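Local coordinates for putative lipoprotein (Bacteroides fragilis, PDB 3QNK) that is of unknown function but, as a SusD-like lipoprotein of the outer membrane, probably binds glycans at the cell surface for uptake, at residues 256-261 / 329-334; 394-399 / 444-449; 425-430 / 436-441. All coordinates share one frame; numbering follows the deposited sequence.

Contact 1: residues 256-261 / 329-334; sequences CNMVTY and QIFFNA
Val259 and Ile330 mark the nearest approach of the two backbones, with CA atoms 9.6 Å apart; between the two segments the gap is filled by side chains, with no hydrogen bond across it. Two apolar pairs lie next to each other. Met258, modelled as selenomethionine, sends its SE to the rim of the Phe331 ring, 3.8 Å from CZ and 4.1 Å from CE2 of Phe331. The selenium lies 5.1 Å from the ring centroid and 83° off the ring normal, so this is a Met-aromatic contact made in the plane of the ring, at its edge and not over a face. The methionine chain runs extended through chi1 and chi2 and bends at chi3 (-56°); it meets the phenylalanine side chain at about a right angle. Beside it, the CG2 branch of Val259 touches CD1 at the far end of Ile330, at 4.1 Å.

Ile330 ends a short strand that pairs antiparallel with strand 339-340, with backbone hydrogen bonding between Ile330 and Val339. Past it the chain enters a type I beta turn, closed by Ala334 N to Phe331 O at 3.3 Å. Phe331, which starts this turn with positive phi (64°), and Ile330 both point CB toward the 256-261 segment. There Met258 and Val259 lie in loop. Tyr367 joins the two sides: its ring meets that of Phe331 edge-to-face, its hydroxyl is hydrogen-bonded to Val259 N, and Met258 packs on it.

Contact 2: residues 394-399 / 444-449; sequences IYLNDA and RIEFAF
Glu446 OE2 is gripped by two arginines, Arg390 and Arg421, in salt bridges, while OE1 of the same carboxylate pairs with Arg318. The acid reaches these charges from the last turn of helix 432-446, and the apolar part of its chain serves the contact. CD1 of Leu396, on helix 391-405, rests 3.7 Å from CB and 3.8 Å from CG of Glu446, the two side chains crossing at a slant. The chain of Glu446 then bends at chi2 (58°), with the carboxylate beyond the methylenes that the leucine touches.

That same methyl also meets Phe447. Leu396 CD1 comes to the edge of the ring, near its plane, 3.5 Å from CE2 and 3.9 Å from CD2 of Phe447, and the two side chains run antiparallel where they pass. One leucine methyl thus rests against a glutamate stem and an aromatic rim at once. Phe447 is the first residue to leave helical backbone angles, so the contact falls just where helix 432-446 gives way to loop. Nearest across the segments are Leu396 and Glu446, at 9.1 Å between CA atoms.

Helix-to-helix packing of this kind is consistent with the alpha-alpha superhelix described for this protein. Helix 408-420, which lies between these two in sequence, adds Ile418 against both Leu396 and Glu446. All three touching residues are buried, and in such surroundings the attraction between the carboxylate of Glu446 and the arginines is probably stronger than it would be in water.

Contact 3: residues 425-430 / 436-441; sequences PDLTES and RELIRK
Leu427 and Glu429 belong to the irregular loop between helices 408-420 and 432-446, and both point CB at Leu438 on the second helix, so that the connection doubles back along the helix it leads into. Leu438 is held at two levels. Its CB receives CD1 of Leu427 at 3.8 Å, the two leucines meeting at an oblique angle. Farther out, its CD1 methyl lies 3.6 Å from CB and 4.0 Å from CG of Glu429, whose side chain runs at about a right angle to it. Glu429 carries CG anti to its N (chi1 -165°) and bends at chi2, bringing the carboxylate forward over the next residues of the loop; OE2 accepts a hydrogen bond from the backbone N of Asp431, just ahead of helix 432-446, and a weak one from Ser430 N, at 3.1 Å.

No polar bond spans the contact, which lies at the protein surface. Leu427 also packs on Val415 and Arg419 of helix 408-420, while its backbone is tied to Asn416 and Arg412 there; from another side of helix 432-446, Ile439 packs on Leu403 of helix 391-405.

Overall arrangement
Contacts 2 and 3 share helix 432-446 and adjoin, with centres 12 Å apart and Ala399 O packed 3.8 Å from Ile439 CD1. Along the chain, contact 3 is nested within the span that contact 2 closes: the one lies at the surface around the middle of the helix, the other is buried at its end. Contact 1 precedes both in sequence and stands apart, in a loop-rich region 26 Å from contact 2 between centres, though nearest atoms come within about 8 Å; from contact 3 it is about 20 Å between nearest atoms. All three fall in the SusD family region, contact 2 lying about 11 Å from the centre of the chain.

Contact 1: residues 256-261 / 329-334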
ATOM      1  N   CYS B 256       2.854 -13.110 -16.139  1.00 52.67           N
ATOM      2  CA  CYS B 256       2.044 -11.986 -16.579  1.00 51.69           C
ATOM      3  C   CYS B 256       2.283 -11.605 -18.020  1.00 55.46           C
ATOM      4  O   CYS B 256       1.379 -11.044 -18.620  1.00 57.19           O
ATOM      5  CB  CYS B 256       2.285 -10.782 -15.683  1.00 52.30           C
ATOM      6  SG  CYS B 256       1.464 -10.894 -14.081  1.00 57.98           S
ATOM      7  N   ASN B 257       3.495 -11.825 -18.560  1.00 49.18           N
ATOM      8  CA  ASN B 257       3.810 -11.395 -19.913  1.00 46.57           C
ATOM      9  C   ASN B 257       4.088 -12.566 -20.852  1.00 52.09           C
ATOM     10  O   ASN B 257       4.464 -12.357 -22.017  1.00 54.62           O
ATOM     11  CB  ASN B 257       4.964 -10.405 -19.876  1.00 41.58           C
ATOM     12  CG  ASN B 257       4.576  -9.140 -19.131  1.00 52.92           C
ATOM     13  OD1 ASN B 257       3.812  -8.296 -19.615  1.00 49.63           O
ATOM     14  ND2 ASN B 257       5.008  -9.031 -17.895  1.00 38.80           N
HETATM   15  N   MSE B 258       3.801 -13.787 -20.378  1.00 45.85           N
HETATM   16  CA  MSE B 258       3.976 -15.004 -21.144  1.00 45.43           C
HETATM   17  C   MSE B 258       2.776 -15.251 -22.090  1.00 50.91           C
HETATM   18  O   MSE B 258       1.638 -14.925 -21.727  1.00 48.65           O
HETATM   19  CB  MSE B 258       4.138 -16.167 -20.171  1.00 47.74           C
HETATM   20  CG  MSE B 258       4.669 -17.451 -20.806  1.00 53.61           C
HETATM   21 SE   MSE B 258       4.685 -18.927 -19.521  0.75 60.66          SE
HETATM   22  CE  MSE B 258       5.768 -18.038 -18.224  1.00 57.57           C
ATOM     23  N   VAL B 259       3.027 -15.887 -23.275  1.00 48.53           N
ATOM     24  CA  VAL B 259       1.969 -16.247 -24.246  1.00 48.29           C
ATOM     25  C   VAL B 259       0.933 -17.086 -23.510  1.00 56.92           C
ATOM     26  O   VAL B 259       1.311 -17.998 -22.760  1.00 59.91           O
ATOM     27  CB  VAL B 259       2.506 -16.968 -25.508  1.00 51.54           C
ATOM     28  CG1 VAL B 259       1.413 -17.124 -26.560  1.00 51.06           C
ATOM     29  CG2 VAL B 259       3.707 -16.234 -26.102  1.00 50.42           C
ATOM     30  N   THR B 260      -0.365 -16.764 -23.676  1.00 53.90           N
ATOM     31  CA  THR B 260      -1.401 -17.505 -22.956  1.00 54.62           C
ATOM     32  C   THR B 260      -1.712 -18.870 -23.579  1.00 59.22           C
ATOM     33  O   THR B 260      -1.562 -19.890 -22.907  1.00 59.32           O
ATOM     34  CB  THR B 260      -2.656 -16.673 -22.794  1.00 60.64           C
ATOM     35  OG1 THR B 260      -2.270 -15.470 -22.147  1.00 60.81           O
ATOM     36  CG2 THR B 260      -3.699 -17.369 -21.938  1.00 61.17           C
ATOM     37  N   TYR B 261      -2.099 -18.896 -24.852  1.00 56.07           N
ATOM     38  CA  TYR B 261      -2.547 -20.127 -25.504  1.00 56.55           C
ATOM     39  C   TYR B 261      -1.449 -20.843 -26.241  1.00 58.82           C
ATOM     40  O   TYR B 261      -1.298 -20.773 -27.461  1.00 55.44           O
ATOM     41  CB  TYR B 261      -3.758 -19.829 -26.393  1.00 57.21           C
ATOM     42  CG  TYR B 261      -4.858 -19.220 -25.560  1.00 56.21           C
ATOM     43  CD1 TYR B 261      -5.620 -20.007 -24.699  1.00 58.67           C
ATOM     44  CD2 TYR B 261      -5.047 -17.841 -25.525  1.00 55.07           C
ATOM     45  CE1 TYR B 261      -6.603 -19.449 -23.893  1.00 59.89           C
ATOM     46  CE2 TYR B 261      -6.021 -17.267 -24.712  1.00 56.27           C
ATOM     47  CZ  TYR B 261      -6.803 -18.075 -23.901  1.00 64.61           C
ATOM     48  OH  TYR B 261      -7.781 -17.528 -23.107  1.00 59.72           O
ATOM     49  N   GLN B 329       9.006 -20.151 -32.352  1.00 49.37           N
ATOM     50  CA  GLN B 329       9.276 -21.289 -31.500  1.00 49.83           C
ATOM     51  C   GLN B 329       9.889 -20.798 -30.200  1.00 57.68           C
ATOM     52  O   GLN B 329      10.846 -20.003 -30.223  1.00 58.68           O
ATOM     53  CB  GLN B 329      10.186 -22.266 -32.188  1.00 51.53           C
ATOM     54  CG  GLN B 329       9.425 -23.211 -33.055  1.00 72.05           C
ATOM     55  CD  GLN B 329      10.396 -24.097 -33.752  1.00 87.51           C
ATOM     56  OE1 GLN B 329      11.041 -23.685 -34.716  1.00 82.35           O
ATOM     57  NE2 GLN B 329      10.556 -25.315 -33.244  1.00 81.73           N
ATOM     58  N   ILE B 330       9.291 -21.223 -29.070  1.00 55.45           N
ATOM     59  CA  ILE B 330       9.697 -20.876 -27.706  1.00 55.57           C
ATOM     60  C   ILE B 330       9.707 -22.150 -26.856  1.00 61.18           C
ATOM     61  O   ILE B 330       9.137 -23.152 -27.270  1.00 62.15           O
ATOM     62  CB  ILE B 330       8.780 -19.771 -27.107  1.00 58.13           C
ATOM     63  CG1 ILE B 330       7.289 -20.164 -27.173  1.00 58.73           C
ATOM     64  CG2 ILE B 330       9.038 -18.396 -27.785  1.00 58.41           C
ATOM     65  CD1 ILE B 330       6.375 -19.338 -26.338  1.00 63.32           C
ATOM     66  N   PHE B 331      10.364 -22.108 -25.677  1.00 57.81           N
ATOM     67  CA  PHE B 331      10.468 -23.182 -24.673  1.00 58.45           C
ATOM     68  C   PHE B 331      11.222 -24.414 -25.196  1.00 66.66           C
ATOM     69  O   PHE B 331      10.847 -25.551 -24.898  1.00 68.41           O
ATOM     70  CB  PHE B 331       9.091 -23.571 -24.112  1.00 59.42           C
ATOM     71  CG  PHE B 331       8.570 -22.614 -23.069  1.00 59.47           C
ATOM     72  CD1 PHE B 331       9.253 -22.429 -21.867  1.00 63.11           C
ATOM     73  CD2 PHE B 331       7.376 -21.927 -23.266  1.00 60.13           C
ATOM     74  CE1 PHE B 331       8.750 -21.570 -20.878  1.00 63.48           C
ATOM     75  CE2 PHE B 331       6.874 -21.069 -22.280  1.00 62.58           C
ATOM     76  CZ  PHE B 331       7.568 -20.896 -21.094  1.00 61.16           C
ATOM     77  N   PHE B 332      12.338 -24.170 -25.898  1.00 63.73           N
ATOM     78  CA  PHE B 332      13.202 -25.192 -26.482  1.00 63.94           C
ATOM     79  C   PHE B 332      13.711 -26.196 -25.467  1.00 71.03           C
ATOM     80  O   PHE B 332      13.733 -27.397 -25.763  1.00 72.55           O
ATOM     81  CB  PHE B 332      14.418 -24.537 -27.133  1.00 64.14           C
ATOM     82  CG  PHE B 332      14.113 -23.456 -28.132  1.00 63.35           C
ATOM     83  CD1 PHE B 332      13.704 -23.775 -29.423  1.00 65.73           C
ATOM     84  CD2 PHE B 332      14.279 -22.116 -27.801  1.00 62.40           C
ATOM     85  CE1 PHE B 332      13.435 -22.766 -30.356  1.00 64.66           C
ATOM     86  CE2 PHE B 332      14.027 -21.113 -28.740  1.00 63.38           C
ATOM     87  CZ  PHE B 332      13.614 -21.444 -30.012  1.00 61.22           C
ATOM     88  N   ASN B 333      14.140 -25.701 -24.279  1.00 67.46           N
ATOM     89  CA  ASN B 333      14.749 -26.516 -23.218  1.00 67.94           C
ATOM     90  C   ASN B 333      13.781 -26.783 -22.033  1.00 73.82           C
ATOM     91  O   ASN B 333      14.200 -26.930 -20.869  1.00 75.16           O
ATOM     92  CB  ASN B 333      16.076 -25.886 -22.756  1.00 63.85           C
ATOM     93  CG  ASN B 333      17.139 -25.904 -23.836  1.00 89.42           C
ATOM     94  OD1 ASN B 333      17.615 -26.963 -24.275  1.00 88.75           O
ATOM     95  ND2 ASN B 333      17.529 -24.734 -24.315  1.00 85.01           N
ATOM     96  N   ALA B 334      12.482 -26.859 -22.363  1.00 70.56           N
ATOM     97  CA  ALA B 334      11.394 -27.233 -21.467  1.00 71.50           C
ATOM     98  C   ALA B 334      11.105 -28.680 -21.756  1.00 80.74           C
ATOM     99  O   ALA B 334      11.435 -29.121 -22.863  1.00 82.22           O
ATOM    100  CB  ALA B 334      10.167 -26.376 -21.738  1.00 70.50           C
TER

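Contact 2: residues 394-399 / 444-449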
ATOM      1  N   ILE B 394      25.040   3.502 -21.752  1.00 50.86           N
ATOM      2  CA  ILE B 394      26.145   4.450 -21.674  1.00 51.40           C
ATOM      3  C   ILE B 394      26.377   5.027 -23.071  1.00 55.94           C
ATOM      4  O   ILE B 394      26.363   6.241 -23.233  1.00 56.69           O
ATOM      5  CB  ILE B 394      27.404   3.775 -21.069  1.00 56.10           C
ATOM      6  CG1 ILE B 394      27.096   3.132 -19.694  1.00 57.31           C
ATOM      7  CG2 ILE B 394      28.628   4.690 -21.018  1.00 55.72           C
ATOM      8  CD1 ILE B 394      26.461   4.031 -18.630  1.00 51.97           C
ATOM      9  N   TYR B 395      26.447   4.161 -24.083  1.00 51.76           N
ATOM     10  CA  TYR B 395      26.674   4.551 -25.463  1.00 50.98           C
ATOM     11  C   TYR B 395      25.573   5.460 -26.006  1.00 52.62           C
ATOM     12  O   TYR B 395      25.877   6.479 -26.642  1.00 53.08           O
ATOM     13  CB  TYR B 395      26.800   3.311 -26.338  1.00 51.67           C
ATOM     14  CG  TYR B 395      28.054   2.521 -26.055  1.00 54.25           C
ATOM     15  CD1 TYR B 395      29.272   2.893 -26.610  1.00 56.62           C
ATOM     16  CD2 TYR B 395      28.026   1.396 -25.233  1.00 55.20           C
ATOM     17  CE1 TYR B 395      30.432   2.177 -26.351  1.00 58.29           C
ATOM     18  CE2 TYR B 395      29.185   0.669 -24.965  1.00 56.94           C
ATOM     19  CZ  TYR B 395      30.389   1.066 -25.527  1.00 63.99           C
ATOM     20  OH  TYR B 395      31.549   0.369 -25.313  1.00 63.04           O
ATOM     21  N   LEU B 396      24.311   5.113 -25.736  1.00 45.87           N
ATOM     22  CA  LEU B 396      23.152   5.848 -26.240  1.00 43.51           C
ATOM     23  C   LEU B 396      22.928   7.174 -25.496  1.00 48.50           C
ATOM     24  O   LEU B 396      22.594   8.157 -26.144  1.00 47.43           O
ATOM     25  CB  LEU B 396      21.899   4.957 -26.215  1.00 42.33           C
ATOM     26  CG  LEU B 396      21.891   3.857 -27.296  1.00 46.12           C
ATOM     27  CD1 LEU B 396      20.758   2.898 -27.118  1.00 44.92           C
ATOM     28  CD2 LEU B 396      21.819   4.444 -28.673  1.00 47.81           C
ATOM     29  N   ASN B 397      23.198   7.233 -24.175  1.00 47.49           N
ATOM     30  CA  ASN B 397      23.140   8.477 -23.401  1.00 48.10           C
ATOM     31  C   ASN B 397      24.227   9.426 -23.884  1.00 54.11           C
ATOM     32  O   ASN B 397      23.987  10.618 -24.031  1.00 55.66           O
ATOM     33  CB  ASN B 397      23.314   8.198 -21.900  1.00 48.36           C
ATOM     34  CG  ASN B 397      22.188   7.415 -21.264  1.00 57.30           C
ATOM     35  OD1 ASN B 397      21.160   7.140 -21.875  1.00 45.63           O
ATOM     36  ND2 ASN B 397      22.353   7.056 -20.006  1.00 50.46           N
ATOM     37  N   ASP B 398      25.417   8.875 -24.164  1.00 51.22           N
ATOM     38  CA  ASP B 398      26.565   9.601 -24.681  1.00 52.86           C
ATOM     39  C   ASP B 398      26.248  10.140 -26.091  1.00 55.46           C
ATOM     40  O   ASP B 398      26.482  11.323 -26.347  1.00 54.60           O
ATOM     41  CB  ASP B 398      27.813   8.682 -24.704  1.00 56.55           C
ATOM     42  CG  ASP B 398      29.174   9.371 -24.727  1.00 68.74           C
ATOM     43  OD1 ASP B 398      29.245  10.562 -24.353  1.00 70.10           O
ATOM     44  OD2 ASP B 398      30.180   8.702 -25.087  1.00 71.41           O
ATOM     45  N   ALA B 399      25.691   9.276 -26.991  1.00 50.19           N
ATOM     46  CA  ALA B 399      25.332   9.664 -28.360  1.00 49.86           C
ATOM     47  C   ALA B 399      24.345  10.839 -28.351  1.00 53.88           C
ATOM     48  O   ALA B 399      24.553  11.832 -29.060  1.00 56.13           O
ATOM     49  CB  ALA B 399      24.732   8.482 -29.101  1.00 49.93           C
ATOM     50  N   ARG B 444      14.954   3.376 -29.006  1.00 43.68           N
ATOM     51  CA  ARG B 444      13.669   2.731 -28.914  1.00 42.28           C
ATOM     52  C   ARG B 444      13.814   1.219 -29.098  1.00 48.93           C
ATOM     53  O   ARG B 444      13.233   0.468 -28.325  1.00 52.30           O
ATOM     54  CB  ARG B 444      12.680   3.328 -29.925  1.00 38.59           C
ATOM     55  CG  ARG B 444      11.314   2.679 -29.793  1.00 42.85           C
ATOM     56  CD  ARG B 444      10.412   3.019 -30.923  1.00 47.49           C
ATOM     57  NE  ARG B 444       9.070   2.518 -30.659  1.00 55.89           N
ATOM     58  CZ  ARG B 444       8.022   2.749 -31.434  1.00 58.20           C
ATOM     59  NH1 ARG B 444       8.154   3.460 -32.544  1.00 40.57           N
ATOM     60  NH2 ARG B 444       6.838   2.257 -31.116  1.00 49.23           N
ATOM     61  N   ILE B 445      14.586   0.778 -30.096  1.00 44.13           N
ATOM     62  CA  ILE B 445      14.782  -0.629 -30.400  1.00 44.07           C
ATOM     63  C   ILE B 445      15.658  -1.291 -29.335  1.00 53.03           C
ATOM     64  O   ILE B 445      15.369  -2.412 -28.884  1.00 56.48           O
ATOM     65  CB  ILE B 445      15.382  -0.779 -31.812  1.00 46.97           C
ATOM     66  CG1 ILE B 445      14.441  -0.215 -32.899  1.00 46.52           C
ATOM     67  CG2 ILE B 445      15.804  -2.218 -32.117  1.00 47.93           C
ATOM     68  CD1 ILE B 445      13.020  -0.901 -33.019  1.00 50.21           C
ATOM     69  N   GLU B 446      16.719  -0.597 -28.922  1.00 49.12           N
ATOM     70  CA  GLU B 446      17.634  -1.125 -27.933  1.00 48.56           C
ATOM     71  C   GLU B 446      16.964  -1.375 -26.608  1.00 53.06           C
ATOM     72  O   GLU B 446      17.185  -2.425 -25.977  1.00 55.13           O
ATOM     73  CB  GLU B 446      18.826  -0.173 -27.718  1.00 49.72           C
ATOM     74  CG  GLU B 446      19.994  -0.810 -26.959  1.00 51.06           C
ATOM     75  CD  GLU B 446      20.584  -2.052 -27.605  1.00 54.91           C
ATOM     76  OE1 GLU B 446      20.391  -2.253 -28.823  1.00 52.26           O
ATOM     77  OE2 GLU B 446      21.185  -2.867 -26.879  1.00 53.99           O
ATOM     78  N   PHE B 447      16.180  -0.389 -26.169  1.00 47.01           N
ATOM     79  CA  PHE B 447      15.591  -0.441 -24.842  1.00 45.30           C
ATOM     80  C   PHE B 447      14.094  -0.770 -24.832  1.00 47.60           C
ATOM     81  O   PHE B 447      13.447  -0.533 -23.808  1.00 48.57           O
ATOM     82  CB  PHE B 447      15.921   0.857 -24.074  1.00 45.42           C
ATOM     83  CG  PHE B 447      17.379   0.812 -23.693  1.00 45.62           C
ATOM     84  CD1 PHE B 447      17.826  -0.053 -22.694  1.00 47.21           C
ATOM     85  CD2 PHE B 447      18.320   1.554 -24.392  1.00 47.75           C
ATOM     86  CE1 PHE B 447      19.182  -0.172 -22.406  1.00 49.73           C
ATOM     87  CE2 PHE B 447      19.681   1.461 -24.080  1.00 51.41           C
ATOM     88  CZ  PHE B 447      20.105   0.573 -23.111  1.00 50.10           C
ATOM     89  N   ALA B 448      13.576  -1.429 -25.902  1.00 40.83           N
ATOM     90  CA  ALA B 448      12.169  -1.820 -25.935  1.00 39.87           C
ATOM     91  C   ALA B 448      11.880  -2.794 -24.779  1.00 45.84           C
ATOM     92  O   ALA B 448      12.691  -3.673 -24.514  1.00 47.21           O
ATOM     93  CB  ALA B 448      11.825  -2.448 -27.278  1.00 40.04           C
ATOM     94  N   PHE B 449      10.780  -2.589 -24.047  1.00 42.01           N
ATOM     95  CA  PHE B 449      10.297  -3.442 -22.935  1.00 41.22           C
ATOM     96  C   PHE B 449      11.208  -3.380 -21.741  1.00 48.98           C
ATOM     97  O   PHE B 449      11.166  -4.271 -20.884  1.00 50.77           O
ATOM     98  CB  PHE B 449      10.018  -4.902 -23.366  1.00 41.83           C
ATOM     99  CG  PHE B 449       9.165  -4.886 -24.602  1.00 42.27           C
ATOM    100  CD1 PHE B 449       7.886  -4.323 -24.574  1.00 44.17           C
ATOM    101  CD2 PHE B 449       9.690  -5.278 -25.838  1.00 42.14           C
ATOM    102  CE1 PHE B 449       7.126  -4.209 -25.742  1.00 43.92           C
ATOM    103  CE2 PHE B 449       8.944  -5.136 -27.006  1.00 44.29           C
ATOM    104  CZ  PHE B 449       7.654  -4.632 -26.947  1.00 42.53           C
TER

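Contact 3: residues 425-430 / 436-441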
ATOM      1  N   PRO B 425      24.910  -2.137 -40.253  1.00 55.44           N
ATOM      2  CA  PRO B 425      25.920  -1.224 -40.800  1.00 56.51           C
ATOM      3  C   PRO B 425      25.883   0.153 -40.108  1.00 61.05           C
ATOM      4  O   PRO B 425      24.868   0.563 -39.574  1.00 59.75           O
ATOM      5  CB  PRO B 425      25.550  -1.148 -42.285  1.00 58.40           C
ATOM      6  CG  PRO B 425      24.127  -1.445 -42.338  1.00 62.13           C
ATOM      7  CD  PRO B 425      23.872  -2.443 -41.257  1.00 57.23           C
ATOM      8  N   ASP B 426      27.005   0.844 -40.105  1.00 59.79           N
ATOM      9  CA  ASP B 426      27.125   2.142 -39.459  1.00 59.63           C
ATOM     10  C   ASP B 426      26.255   3.228 -40.094  1.00 63.30           C
ATOM     11  O   ASP B 426      26.049   3.263 -41.311  1.00 64.78           O
ATOM     12  CB  ASP B 426      28.597   2.589 -39.456  1.00 62.39           C
ATOM     13  CG  ASP B 426      29.447   1.877 -38.405  1.00 79.25           C
ATOM     14  OD1 ASP B 426      28.889   1.011 -37.660  1.00 81.73           O
ATOM     15  OD2 ASP B 426      30.657   2.195 -38.303  1.00 83.67           O
ATOM     16  N   LEU B 427      25.709   4.101 -39.240  1.00 56.10           N
ATOM     17  CA  LEU B 427      25.024   5.314 -39.661  1.00 52.45           C
ATOM     18  C   LEU B 427      26.122   6.249 -40.215  1.00 56.77           C
ATOM     19  O   LEU B 427      27.251   6.311 -39.690  1.00 54.40           O
ATOM     20  CB  LEU B 427      24.256   5.966 -38.509  1.00 50.46           C
ATOM     21  CG  LEU B 427      23.089   5.156 -37.917  1.00 53.78           C
ATOM     22  CD1 LEU B 427      22.541   5.819 -36.702  1.00 53.15           C
ATOM     23  CD2 LEU B 427      21.960   4.939 -38.925  1.00 50.33           C
ATOM     24  N   THR B 428      25.787   6.931 -41.297  1.00 54.59           N
ATOM     25  CA  THR B 428      26.648   7.806 -42.081  1.00 55.15           C
ATOM     26  C   THR B 428      26.239   9.288 -41.929  1.00 60.09           C
ATOM     27  O   THR B 428      27.046  10.185 -42.219  1.00 62.77           O
ATOM     28  CB  THR B 428      26.469   7.287 -43.498  1.00 59.92           C
ATOM     29  OG1 THR B 428      27.343   6.180 -43.654  1.00 60.71           O
ATOM     30  CG2 THR B 428      26.686   8.325 -44.576  1.00 66.71           C
ATOM     31  N   GLU B 429      24.976   9.518 -41.502  1.00 53.63           N
ATOM     32  CA  GLU B 429      24.322  10.803 -41.373  1.00 53.10           C
ATOM     33  C   GLU B 429      25.178  11.848 -40.661  1.00 59.95           C
ATOM     34  O   GLU B 429      25.619  11.662 -39.531  1.00 58.52           O
ATOM     35  CB  GLU B 429      22.951  10.675 -40.692  1.00 52.02           C
ATOM     36  CG  GLU B 429      22.083  11.911 -40.869  1.00 57.30           C
ATOM     37  CD  GLU B 429      21.945  12.410 -42.297  1.00 76.42           C
ATOM     38  OE1 GLU B 429      21.301  11.712 -43.114  1.00 72.73           O
ATOM     39  OE2 GLU B 429      22.525  13.474 -42.613  1.00 67.78           O
ATOM     40  N   SER B 430      25.354  12.967 -41.350  1.00 60.39           N
ATOM     41  CA  SER B 430      26.118  14.130 -40.913  1.00 62.50           C
ATOM     42  C   SER B 430      25.192  15.267 -40.418  1.00 64.23           C
ATOM     43  O   SER B 430      25.643  16.052 -39.592  1.00 64.75           O
ATOM     44  CB  SER B 430      27.012  14.627 -42.054  1.00 71.06           C
ATOM     45  OG  SER B 430      26.425  14.398 -43.333  1.00 86.33           O
ATOM     46  N   ARG B 436      19.795  13.054 -34.986  1.00 50.09           N
ATOM     47  CA  ARG B 436      19.054  13.008 -33.710  1.00 49.34           C
ATOM     48  C   ARG B 436      17.951  11.970 -33.764  1.00 55.44           C
ATOM     49  O   ARG B 436      17.830  11.171 -32.846  1.00 56.33           O
ATOM     50  CB  ARG B 436      18.466  14.380 -33.349  1.00 44.75           C
ATOM     51  CG  ARG B 436      17.576  14.357 -32.125  1.00 40.59           C
ATOM     52  CD  ARG B 436      17.395  15.707 -31.458  1.00 41.23           C
ATOM     53  NE  ARG B 436      17.240  16.766 -32.449  1.00 55.67           N
ATOM     54  CZ  ARG B 436      17.967  17.872 -32.502  1.00 65.75           C
ATOM     55  NH1 ARG B 436      18.876  18.126 -31.568  1.00 51.81           N
ATOM     56  NH2 ARG B 436      17.764  18.754 -33.466  1.00 56.37           N
ATOM     57  N   GLU B 437      17.190  11.942 -34.857  1.00 51.99           N
ATOM     58  CA  GLU B 437      16.096  10.999 -34.971  1.00 51.20           C
ATOM     59  C   GLU B 437      16.594   9.566 -35.052  1.00 54.67           C
ATOM     60  O   GLU B 437      15.985   8.680 -34.456  1.00 53.69           O
ATOM     61  CB  GLU B 437      15.194  11.338 -36.171  1.00 53.11           C
ATOM     62  CG  GLU B 437      14.538  12.719 -36.085  1.00 70.54           C
ATOM     63  CD  GLU B 437      13.991  13.195 -34.741  1.00 93.35           C
ATOM     64  OE1 GLU B 437      13.193  12.452 -34.118  1.00 71.29           O
ATOM     65  OE2 GLU B 437      14.348  14.324 -34.322  1.00 86.29           O
ATOM     66  N   LEU B 438      17.731   9.349 -35.724  1.00 52.15           N
ATOM     67  CA  LEU B 438      18.314   8.020 -35.880  1.00 51.67           C
ATOM     68  C   LEU B 438      18.755   7.431 -34.515  1.00 56.98           C
ATOM     69  O   LEU B 438      18.545   6.232 -34.259  1.00 58.13           O
ATOM     70  CB  LEU B 438      19.488   8.107 -36.866  1.00 51.35           C
ATOM     71  CG  LEU B 438      19.086   8.424 -38.315  1.00 52.41           C
ATOM     72  CD1 LEU B 438      20.271   8.816 -39.149  1.00 51.27           C
ATOM     73  CD2 LEU B 438      18.329   7.272 -38.959  1.00 50.12           C
ATOM     74  N   ILE B 439      19.317   8.297 -33.635  1.00 50.32           N
ATOM     75  CA  ILE B 439      19.766   7.949 -32.281  1.00 48.23           C
ATOM     76  C   ILE B 439      18.532   7.582 -31.463  1.00 53.71           C
ATOM     77  O   ILE B 439      18.485   6.505 -30.854  1.00 55.70           O
ATOM     78  CB  ILE B 439      20.594   9.101 -31.632  1.00 50.40           C
ATOM     79  CG1 ILE B 439      21.906   9.387 -32.419  1.00 50.27           C
ATOM     80  CG2 ILE B 439      20.874   8.795 -30.159  1.00 52.51           C
ATOM     81  CD1 ILE B 439      22.618  10.674 -32.087  1.00 48.56           C
ATOM     82  N   ARG B 440      17.515   8.466 -31.493  1.00 47.69           N
ATOM     83  CA  ARG B 440      16.235   8.263 -30.813  1.00 45.60           C
ATOM     84  C   ARG B 440      15.571   6.940 -31.238  1.00 47.95           C
ATOM     85  O   ARG B 440      15.136   6.182 -30.368  1.00 46.46           O
ATOM     86  CB  ARG B 440      15.310   9.433 -31.083  1.00 42.58           C
ATOM     87  CG  ARG B 440      15.756  10.693 -30.353  1.00 50.39           C
ATOM     88  CD  ARG B 440      14.743  11.779 -30.551  1.00 43.61           C
ATOM     89  NE  ARG B 440      15.069  12.952 -29.761  1.00 58.88           N
ATOM     90  CZ  ARG B 440      14.238  13.971 -29.596  1.00 70.61           C
ATOM     91  NH1 ARG B 440      13.044  13.966 -30.179  1.00 56.04           N
ATOM     92  NH2 ARG B 440      14.588  15.000 -28.850  1.00 56.82           N
ATOM     93  N   LYS B 441      15.574   6.637 -32.562  1.00 43.70           N
ATOM     94  CA  LYS B 441      15.040   5.393 -33.109  1.00 42.61           C
ATOM     95  C   LYS B 441      15.873   4.193 -32.549  1.00 49.77           C
ATOM     96  O   LYS B 441      15.275   3.213 -32.083  1.00 50.31           O
ATOM     97  CB  LYS B 441      14.996   5.421 -34.658  1.00 43.09           C
TER